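PDB 4A9V: PHOX from Pseudomonas fluorescens, which catalyses, as an alkaline phosphatase, the release of phosphate from phosphate esters, using an iron-calcium cofactor held by a beta-propeller fold. Local coordinates for residues Asn315-Ile318 with Leu319-Gly322; Trp432-Arg436 with Asp437-Ser441; Gly501-Ala504 with Gly505-Asn508. All blocks are in the same frame, centred on the assembly; numbering follows the deposited sequence. Where two conformers were deposited one is given.

Contact 1: Asn315-Ile318 with Leu319-Gly322; sequences NRDI and LDHG. With EDO (1,2-ethanediol), chain H.
D317 and D320 meet across one 3-10 turn. The backbone N of D320 donates to D317 O at 2.9 Å, with an N-H...O angle of 160°. A type I beta turn from N315 to I318 overlaps it. Both turns lie in the loop that joins antiparallel strands 296-303 and 322-329 of the propeller.

The tight part is apolar and buried. I318 has CG1 anti to its backbone N (chi1 -167°), which puts CG2 between that N and the carbonyl carbon. From there I318 CG2 touches L319 CG at 4.0 Å. I318 also packs on W186 and I307, and L319 on F301. D320 is buried beside them, but its carboxylate has partners. OD1 forms a salt bridge with R264, and OD2 is hydrogen-bonded to S152.

The loose part is polar and carries the exposed R316. Two of its nitrogens grip the D317 carboxylate side-on. R316 NE gives D317 OD1 an almost straight bond of 2.9 Å (179°), and R316 NH2 reaches D317 OD2 at 2.9 Å on its syn side. OD1 lies in the guanidinium plane, yet NE comes to it from above the carboxylate plane. The pair of bonds fixes the rotation of the carboxylate. D317 OD1 stands 4.2 Å from D320 OD2. R316 and R264 probably offset this approach of like charges.

H321 follows the turn. D320 CB lies over one face of its ring, near the rim, and H321 CD2 lies 3.5 Å from D317 O. A water at the ring edge is hydrogen-bonded to H321 NE2 and gives a weak bond to D317 OD2. Further on, G322 N donates to O1 of an ethanediol, probably from the crystallisation liquor, at 2.9 Å; the same O1 donates back to G322 O.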
ATOM      1  N   ASN A 315       4.955   5.028  23.969  1.00 10.04           N
ATOM      2  CA  ASN A 315       4.034   4.273  23.112  1.00  9.38           C
ATOM      3  C   ASN A 315       4.668   3.035  22.489  1.00  8.97           C
ATOM      4  O   ASN A 315       4.114   2.456  21.556  1.00  9.18           O
ATOM      5  CB  ASN A 315       3.511   5.180  22.000  1.00  9.06           C
ATOM      6  CG  ASN A 315       2.793   6.392  22.544  1.00  9.01           C
ATOM      7  OD1 ASN A 315       1.703   6.282  23.106  1.00  9.26           O
ATOM      8  ND2 ASN A 315       3.445   7.548  22.467  1.00  8.86           N
ATOM      9  N   ARG A 316       5.789   2.589  23.049  1.00  9.14           N
ATOM     10  CA  ARG A 316       6.543   1.480  22.475  1.00 10.50           C
ATOM     11  C   ARG A 316       5.634   0.298  22.119  1.00  9.59           C
ATOM     12  O   ARG A 316       5.818  -0.345  21.088  1.00 13.24           O
ATOM     13  CB  ARG A 316       7.621   1.032  23.456  1.00 12.86           C
ATOM     14  CG  ARG A 316       8.557  -0.033  22.912  1.00 16.50           C
ATOM     15  CD  ARG A 316       9.443  -0.597  24.011  1.00 23.63           C
ATOM     16  NE  ARG A 316       8.672  -1.415  24.942  1.00 27.02           N
ATOM     17  CZ  ARG A 316       9.002  -1.624  26.214  1.00 96.73           C
ATOM     18  NH1 ARG A 316      10.198  -1.255  26.659  1.00 47.48           N
ATOM     19  NH2 ARG A 316       8.218  -2.367  26.986  1.00141.01           N
ATOM     20  N   ASP A 317       4.761  -0.075  23.047  1.00 10.05           N
ATOM     21  CA  ASP A 317       3.972  -1.294  22.909  1.00 11.39           C
ATOM     22  C   ASP A 317       2.526  -1.048  22.496  1.00  8.69           C
ATOM     23  O   ASP A 317       1.690  -1.942  22.631  1.00  9.79           O
ATOM     24  CB  ASP A 317       3.966  -2.096  24.223  1.00 14.82           C
ATOM     25  CG  ASP A 317       5.358  -2.362  24.762  1.00 16.81           C
ATOM     26  OD1 ASP A 317       6.271  -2.638  23.954  1.00 16.17           O
ATOM     27  OD2 ASP A 317       5.509  -2.409  26.005  1.00 21.99           O
ATOM     28  N   ILE A 318       2.197   0.169  22.074  1.00  7.68           N
ATOM     29  CA  ILE A 318       0.795   0.530  21.917  1.00  7.52           C
ATOM     30  C   ILE A 318       0.088  -0.386  20.904  1.00  6.75           C
ATOM     31  O   ILE A 318      -1.072  -0.746  21.092  1.00  8.24           O
ATOM     32  CB  ILE A 318       0.617   2.024  21.564  1.00  7.54           C
ATOM     33  CG1 ILE A 318      -0.844   2.444  21.717  1.00  8.19           C
ATOM     34  CG2 ILE A 318       1.150   2.355  20.176  1.00  7.61           C
ATOM     35  CD1 ILE A 318      -1.073   3.929  21.535  1.00  9.23           C
ATOM     36  N   LEU A 319       0.793  -0.799  19.854  1.00  6.89           N
ATOM     37  CA  LEU A 319       0.183  -1.636  18.826  1.00  7.16           C
ATOM     38  C   LEU A 319       0.231  -3.127  19.147  1.00  7.27           C
ATOM     39  O   LEU A 319      -0.168  -3.941  18.317  1.00  8.39           O
ATOM     40  CB  LEU A 319       0.825  -1.370  17.466  1.00  7.58           C
ATOM     41  CG  LEU A 319       0.686   0.062  16.934  1.00  7.74           C
ATOM     42  CD1 LEU A 319       1.324   0.173  15.556  1.00  8.92           C
ATOM     43  CD2 LEU A 319      -0.768   0.512  16.908  1.00  8.29           C
ATOM     44  N   ASP A 320       0.623  -3.478  20.376  1.00  7.59           N
ATOM     45  CA  ASP A 320       0.605  -4.869  20.821  1.00  7.73           C
ATOM     46  C   ASP A 320      -0.662  -5.260  21.578  1.00  7.73           C
ATOM     47  O   ASP A 320      -0.853  -6.443  21.872  1.00  8.85           O
ATOM     48  CB  ASP A 320       1.819  -5.187  21.698  1.00  8.66           C
ATOM     49  CG  ASP A 320       3.105  -5.328  20.903  1.00  9.47           C
ATOM     50  OD1 ASP A 320       3.066  -5.491  19.662  1.00 10.19           O
ATOM     51  OD2 ASP A 320       4.167  -5.358  21.557  1.00 11.47           O
ATOM     52  N   HIS A 321      -1.494  -4.284  21.926  1.00  8.00           N
ATOM     53  CA  HIS A 321      -2.652  -4.538  22.780  1.00  8.57           C
ATOM     54  C   HIS A 321      -3.809  -3.763  22.244  1.00  7.72           C
ATOM     55  O   HIS A 321      -3.685  -2.575  21.953  1.00  8.16           O
ATOM     56  CB  HIS A 321      -2.366  -4.104  24.219  1.00  9.32           C
ATOM     57  CG  HIS A 321      -1.106  -4.690  24.792  1.00 10.80           C
ATOM     58  ND1 HIS A 321      -1.028  -5.969  25.203  1.00 12.13           N
ATOM     59  CD2 HIS A 321       0.173  -4.160  24.904  1.00 11.77           C
ATOM     60  CE1 HIS A 321       0.230  -6.232  25.601  1.00 13.75           C
ATOM     61  NE2 HIS A 321       0.968  -5.129  25.401  1.00 14.48           N
ATOM     62  N   GLY A 322      -4.956  -4.423  22.137  1.00  8.99           N
ATOM     63  CA  GLY A 322      -6.160  -3.796  21.621  1.00  9.21           C
ATOM     64  C   GLY A 322      -7.062  -4.818  20.975  1.00  9.46           C
ATOM     65  O   GLY A 322      -7.111  -5.967  21.405  1.00 11.73           O
TER
HETATM   66  C1  EDO H 901      -4.490  -7.826  21.569  1.00 13.33           C
HETATM   67  O1  EDO H 901      -4.762  -7.268  22.870  1.00 12.33           O
HETATM   68  C2  EDO H 901      -5.454  -8.977  21.296  1.00 13.49           C
HETATM   69  O2  EDO H 901      -5.238  -9.540  19.992  1.00 13.54           O
HETATM   70  O   HOH W   1       3.593  -0.147  19.082  1.00  9.77           O
HETATM   71  O   HOH W   2       3.561  -4.935  26.293  1.00 37.43           O

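Contact 2: Trp432-Arg436 with Asp437-Ser441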
ATOM      1  N   TRP A 432     -16.823   6.214   4.556  1.00  7.00           N
ATOM      2  CA  TRP A 432     -17.680   6.081   5.725  1.00  7.57           C
ATOM      3  C   TRP A 432     -17.443   7.167   6.730  1.00  7.10           C
ATOM      4  O   TRP A 432     -16.369   7.773   6.809  1.00  7.60           O
ATOM      5  CB  TRP A 432     -17.614   4.692   6.383  1.00  7.69           C
ATOM      6  CG  TRP A 432     -16.263   4.264   6.895  1.00  8.21           C
ATOM      7  CD1 TRP A 432     -15.739   4.408   8.175  1.00  9.69           C
ATOM      8  CD2 TRP A 432     -15.290   3.448   6.179  1.00  8.06           C
ATOM      9  NE1 TRP A 432     -14.533   3.761   8.282  1.00  9.47           N
ATOM     10  CE2 TRP A 432     -14.211   3.161   7.113  1.00  8.36           C
ATOM     11  CE3 TRP A 432     -15.233   2.918   4.909  1.00  8.27           C
ATOM     12  CZ2 TRP A 432     -13.122   2.373   6.756  1.00 10.28           C
ATOM     13  CZ3 TRP A 432     -14.130   2.150   4.550  1.00  9.26           C
ATOM     14  CH2 TRP A 432     -13.087   1.907   5.442  1.00  9.93           C
ATOM     15  N   ARG A 433     -18.493   7.433   7.494  1.00  6.77           N
ATOM     16  CA  ARG A 433     -18.485   8.391   8.589  1.00  7.29           C
ATOM     17  C   ARG A 433     -18.830   7.661   9.882  1.00  7.15           C
ATOM     18  O   ARG A 433     -19.937   7.137  10.052  1.00  7.18           O
ATOM     19  CB  ARG A 433     -19.488   9.505   8.341  1.00  7.78           C
ATOM     20  CG  ARG A 433     -19.492  10.545   9.444  1.00  7.83           C
ATOM     21  CD  ARG A 433     -20.442  11.673   9.127  1.00  8.47           C
ATOM     22  NE  ARG A 433     -20.394  12.699  10.156  1.00  9.10           N
ATOM     23  CZ  ARG A 433     -21.076  13.835  10.107  1.00  9.64           C
ATOM     24  NH1 ARG A 433     -21.855  14.100   9.069  1.00 10.67           N
ATOM     25  NH2 ARG A 433     -20.927  14.726  11.070  1.00  9.88           N
ATOM     26  N   THR A 434     -17.837   7.537  10.747  1.00  7.50           N
ATOM     27  CA  THR A 434     -17.995   6.825  11.998  1.00  6.99           C
ATOM     28  C   THR A 434     -19.028   7.524  12.891  1.00  7.68           C
ATOM     29  O   THR A 434     -19.106   8.754  12.931  1.00  7.98           O
ATOM     30  CB  THR A 434     -16.622   6.693  12.691  1.00  7.87           C
ATOM     31  OG1 THR A 434     -16.685   5.703  13.723  1.00  8.53           O
ATOM     32  CG2 THR A 434     -16.134   8.025  13.241  1.00  8.02           C
ATOM     33  N   ASP A 435     -19.848   6.741  13.585  1.00  7.91           N
ATOM     34  CA  ASP A 435     -20.933   7.326  14.364  1.00  7.74           C
ATOM     35  C   ASP A 435     -20.388   8.301  15.406  1.00  7.60           C
ATOM     36  O   ASP A 435     -19.348   8.059  16.033  1.00  8.29           O
ATOM     37  CB  ASP A 435     -21.777   6.242  15.035  1.00  8.56           C
ATOM     38  CG  ASP A 435     -23.044   6.794  15.670  1.00  9.93           C
ATOM     39  OD1 ASP A 435     -23.753   7.584  15.012  1.00 10.07           O
ATOM     40  OD2 ASP A 435     -23.353   6.410  16.820  1.00 13.23           O
ATOM     41  N   ARG A 436     -21.119   9.397  15.575  1.00  8.20           N
ATOM     42  CA  ARG A 436     -20.756  10.463  16.504  0.50  8.13           C
ATOM     43  C   ARG A 436     -19.428  11.126  16.150  1.00  8.54           C
ATOM     44  O   ARG A 436     -18.910  11.928  16.928  1.00 10.48           O
ATOM     45  CB  ARG A 436     -20.741   9.947  17.950  0.50 12.26           C
ATOM     46  CG  ARG A 436     -21.986   9.154  18.329  0.50 12.78           C
ATOM     47  CD  ARG A 436     -21.913   8.605  19.749  0.50 20.32           C
ATOM     48  NE  ARG A 436     -20.748   7.747  19.965  0.50 40.29           N
ATOM     49  CZ  ARG A 436     -20.725   6.426  19.756  0.50 65.01           C
ATOM     50  NH1 ARG A 436     -21.584   5.862  18.903  0.50 62.82           N
ATOM     51  NH2 ARG A 436     -19.694   5.716  20.196  0.50100.63           N
ATOM     52  N   ASP A 437     -18.927  10.862  14.944  1.00  8.51           N
ATOM     53  CA  ASP A 437     -17.575  11.289  14.563  1.00  9.07           C
ATOM     54  C   ASP A 437     -16.514  10.823  15.564  1.00  8.69           C
ATOM     55  O   ASP A 437     -15.426  11.391  15.637  1.00  9.83           O
ATOM     56  CB  ASP A 437     -17.517  12.802  14.333  1.00  9.44           C
ATOM     57  CG  ASP A 437     -18.415  13.244  13.190  1.00  9.18           C
ATOM     58  OD1 ASP A 437     -18.298  12.659  12.093  1.00 10.34           O
ATOM     59  OD2 ASP A 437     -19.289  14.111  13.417  1.00 11.74           O
ATOM     60  N   ASP A 438     -16.802   9.716  16.248  1.00  8.29           N
ATOM     61  CA  ASP A 438     -15.849   9.076  17.152  1.00  8.44           C
ATOM     62  C   ASP A 438     -15.371   7.779  16.520  1.00  7.93           C
ATOM     63  O   ASP A 438     -16.172   6.887  16.242  1.00  8.51           O
ATOM     64  CB  ASP A 438     -16.529   8.777  18.493  1.00  9.08           C
ATOM     65  CG  ASP A 438     -15.568   8.254  19.538  1.00 11.10           C
ATOM     66  OD1 ASP A 438     -14.386   7.982  19.212  1.00 10.02           O
ATOM     67  OD2 ASP A 438     -16.003   8.079  20.693  1.00 12.78           O
ATOM     68  N   HIS A 439     -14.071   7.686  16.269  1.00  7.83           N
ATOM     69  CA  HIS A 439     -13.507   6.476  15.683  1.00  7.85           C
ATOM     70  C   HIS A 439     -13.561   5.278  16.594  1.00  7.96           C
ATOM     71  O   HIS A 439     -13.339   4.151  16.142  1.00  8.59           O
ATOM     72  CB  HIS A 439     -12.082   6.718  15.199  1.00  8.19           C
ATOM     73  CG  HIS A 439     -12.006   7.618  13.998  1.00  7.47           C
ATOM     74  ND1 HIS A 439     -12.296   7.189  12.745  1.00  8.25           N
ATOM     75  CD2 HIS A 439     -11.722   8.970  13.901  1.00  9.39           C
ATOM     76  CE1 HIS A 439     -12.203   8.227  11.896  1.00  8.47           C
ATOM     77  NE2 HIS A 439     -11.845   9.313  12.603  1.00  9.80           N
ATOM     78  N   ALA A 440     -13.975   5.465  17.846  1.00  8.33           N
ATOM     79  CA  ALA A 440     -14.271   4.326  18.712  1.00  8.93           C
ATOM     80  C   ALA A 440     -15.570   3.609  18.343  1.00  8.48           C
ATOM     81  O   ALA A 440     -15.817   2.511  18.833  1.00  9.87           O
ATOM     82  CB  ALA A 440     -14.314   4.756  20.172  1.00 10.91           C
ATOM     83  N   SER A 441     -16.465   4.280  17.626  1.00  8.41           N
ATOM     84  CA  SER A 441     -17.782   3.713  17.365  1.00  8.23           C
ATOM     85  C   SER A 441     -17.700   2.418  16.568  1.00  8.53           C
ATOM     86  O   SER A 441     -16.823   2.240  15.721  1.00  9.45           O
ATOM     87  CB  SER A 441     -18.658   4.716  16.623  1.00  9.41           C
ATOM     88  OG  SER A 441     -18.889   5.839  17.444  1.00 10.01           O
TER
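R433 grips D437 side-on with two nitrogens. R433 NE donates to D437 OD1 at 2.9 Å. R433 NH2 donates to D437 OD2 at 2.9 Å in a nearly straight bond (173°). Both oxygens use their syn lone pairs, and the guanidinium and carboxylate are nearly coplanar. The R433 chain is fully extended, with CG anti to the backbone N (chi1 -179°), and this carries the guanidinium out to D437. The salt bridge spans the start of a beta hairpin loop that joins antiparallel strands 428-434 and 443-451 of the propeller. A lysine in place of D437 would probably leave R433 without its carboxylate mate and set two positive charges side by side.

Behind the salt bridge the chain is tied back twice through shared carbonyls. D435 O accepts from S441 OG at 2.7 Å and from D438 N at 3.0 Å. These two donors come from opposite faces of its plane. D438 O is held in the same way. T434 OG1 donates to D438 O at 2.8 Å over one face, and S441 N reaches it over the other, closing a type I beta turn from D438 to S441. T434 and S441 are both buried, so these bonds satisfy hydroxyls inside the loop.

The packing lies further in. T434 CG2 sits over one face of the H439 ring in a CH-pi contact, 4.1 Å from the centroid and 17° off the normal. On that ring, ND1 is hydrogen-bonded to Y288 of strand 284-290. H439 also packs on V286 and V398, which joins the loop to strands 284-290 and 398-402. D438 OD1 is hydrogen-bonded to D281 N and also forms an Asx turn, in which A440 N donates to D438 OD1 at 2.9 Å from above the carboxylate plane.

Contact 3: Gly501-Ala504 with Gly505-Asn508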
ATOM      1  N   GLY A 501     -10.575  -0.436 -25.837  1.00 14.46           N
ATOM      2  CA  GLY A 501     -11.702  -1.222 -25.348  1.00 15.96           C
ATOM      3  C   GLY A 501     -12.430  -0.524 -24.216  1.00 12.93           C
ATOM      4  O   GLY A 501     -12.831   0.635 -24.349  1.00 13.36           O
ATOM      5  N   ASP A 502     -12.551  -1.203 -23.078  1.00 12.83           N
ATOM      6  CA  ASP A 502     -13.221  -0.623 -21.911  1.00 11.49           C
ATOM      7  C   ASP A 502     -12.483   0.612 -21.397  1.00 10.71           C
ATOM      8  O   ASP A 502     -13.040   1.404 -20.640  1.00 10.37           O
ATOM      9  CB  ASP A 502     -13.331  -1.643 -20.773  1.00 12.61           C
ATOM     10  CG  ASP A 502     -14.495  -2.603 -20.940  1.00 13.84           C
ATOM     11  OD1 ASP A 502     -15.400  -2.335 -21.760  1.00 15.37           O
ATOM     12  OD2 ASP A 502     -14.574  -3.557 -20.138  1.00 15.83           O
ATOM     13  N   PHE A 503     -11.230   0.774 -21.810  1.00 10.63           N
ATOM     14  CA  PHE A 503     -10.363   1.804 -21.252  1.00 10.46           C
ATOM     15  C   PHE A 503      -9.987   2.840 -22.306  1.00 10.60           C
ATOM     16  O   PHE A 503      -9.139   3.692 -22.068  1.00 10.81           O
ATOM     17  CB  PHE A 503      -9.115   1.152 -20.654  1.00 10.46           C
ATOM     18  CG  PHE A 503      -9.428   0.010 -19.729  1.00 10.02           C
ATOM     19  CD1 PHE A 503     -10.029   0.257 -18.505  1.00 10.38           C
ATOM     20  CD2 PHE A 503      -9.354  -1.299 -20.176  1.00 10.98           C
ATOM     21  CE1 PHE A 503     -10.446  -0.787 -17.698  1.00 10.80           C
ATOM     22  CE2 PHE A 503      -9.763  -2.347 -19.373  1.00 12.11           C
ATOM     23  CZ  PHE A 503     -10.341  -2.090 -18.144  1.00 11.85           C
ATOM     24  N   ALA A 504     -10.712   2.850 -23.420  1.00 11.29           N
ATOM     25  CA  ALA A 504     -10.446   3.827 -24.476  1.00 12.33           C
ATOM     26  C   ALA A 504     -10.601   5.237 -23.924  1.00 10.81           C
ATOM     27  O   ALA A 504     -11.653   5.585 -23.389  1.00 11.76           O
ATOM     28  CB  ALA A 504     -11.381   3.609 -25.656  1.00 13.61           C
ATOM     29  N   GLY A 505      -9.560   6.049 -24.089  1.00 10.71           N
ATOM     30  CA  GLY A 505      -9.590   7.431 -23.640  1.00 10.72           C
ATOM     31  C   GLY A 505      -8.984   7.675 -22.269  1.00 10.41           C
ATOM     32  O   GLY A 505      -8.878   8.820 -21.839  1.00 12.40           O
ATOM     33  N   MET A 506      -8.622   6.612 -21.560  1.00  9.88           N
ATOM     34  CA  MET A 506      -8.087   6.766 -20.208  1.00  9.07           C
ATOM     35  C   MET A 506      -6.571   6.943 -20.158  1.00  9.69           C
ATOM     36  O   MET A 506      -6.036   7.440 -19.170  1.00 10.32           O
ATOM     37  CB  MET A 506      -8.509   5.589 -19.343  1.00  9.41           C
ATOM     38  CG  MET A 506      -9.996   5.619 -19.058  1.00  9.67           C
ATOM     39  SD  MET A 506     -10.563   4.157 -18.177  1.00  9.71           S
ATOM     40  CE  MET A 506     -12.223   4.683 -17.758  1.00  9.38           C
ATOM     41  N   GLY A 507      -5.870   6.487 -21.190  1.00 10.46           N
ATOM     42  CA  GLY A 507      -4.422   6.656 -21.251  1.00 10.83           C
ATOM     43  C   GLY A 507      -3.654   5.922 -20.162  1.00  9.71           C
ATOM     44  O   GLY A 507      -4.112   4.915 -19.620  1.00  9.73           O
ATOM     45  N   ASN A 508      -2.490   6.470 -19.828  1.00  9.55           N
ATOM     46  CA  ASN A 508      -1.587   5.894 -18.840  1.00  8.60           C
ATOM     47  C   ASN A 508      -2.145   6.084 -17.430  1.00  8.11           C
ATOM     48  O   ASN A 508      -3.040   6.911 -17.210  1.00  8.58           O
ATOM     49  CB  ASN A 508      -0.218   6.574 -18.940  1.00  8.53           C
ATOM     50  CG  ASN A 508       0.561   6.182 -20.183  1.00 10.63           C
ATOM     51  OD1 ASN A 508       0.139   5.344 -20.981  1.00 12.36           O
ATOM     52  ND2 ASN A 508       1.725   6.794 -20.343  1.00 11.62           N
TER
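M506 turns its side chain back toward the edge of the F503 ring. M506 CB starts 3.4 Å from F503 O, and M506 CG stays near that oxygen at 3.7 Å. Beyond CG the chain is extended (chi2 174°), which carries the sulfur past the carbonyl to the aromatic side chain. M506 SD then lies 3.9 Å from F503 CA and 4.0 Å from F503 CD1. It stands at the ring edge, near the ring plane, in a Met-aromatic contact 84° off the ring normal. The methyl M506 CE ends the chain, loosely placed 4.4 Å from D502 O.

The backbone between them is a type II beta turn from F503 to M506, closed by M506 N donating to F503 O at 3.0 Å. It belongs to the propeller loop between strands 489-493 and 510-514. G505 has positive phi, and a CB there would clash with A504 O, so the turn calls for glycine.

F503 and M506 both also pack on N476. D502 is held by H458 through OD1, and N454 and Y426 bond its carbonyl oxygen. D502 CB lies over the centre of one face of the F503 ring, 3.8 Å above its plane.

How the contacts relate
All three contacts are local turns between propeller strands; contact 2 starts on the end of strand 428-434. Contacts 1 and 2 belong to the same antiparallel sheet, at different strand pairs, with centres about 22 Å apart. Contact 3 serves another sheet, and its centre lies about 45 Å from that of contact 1, across the centre of the chain. Contact 1 is the most buried; contacts 2 and 3 are only partly so. Their chemistry differs too. In contacts 1 and 2 an arginine grips an aspartate through two nitrogens, but in contact 2 this bridge crosses the contact. Contact 3 relies on glycine and sulfur-aromatic packing, and its F503 side chain is about 11 Å from that of D494, a calcium ligand.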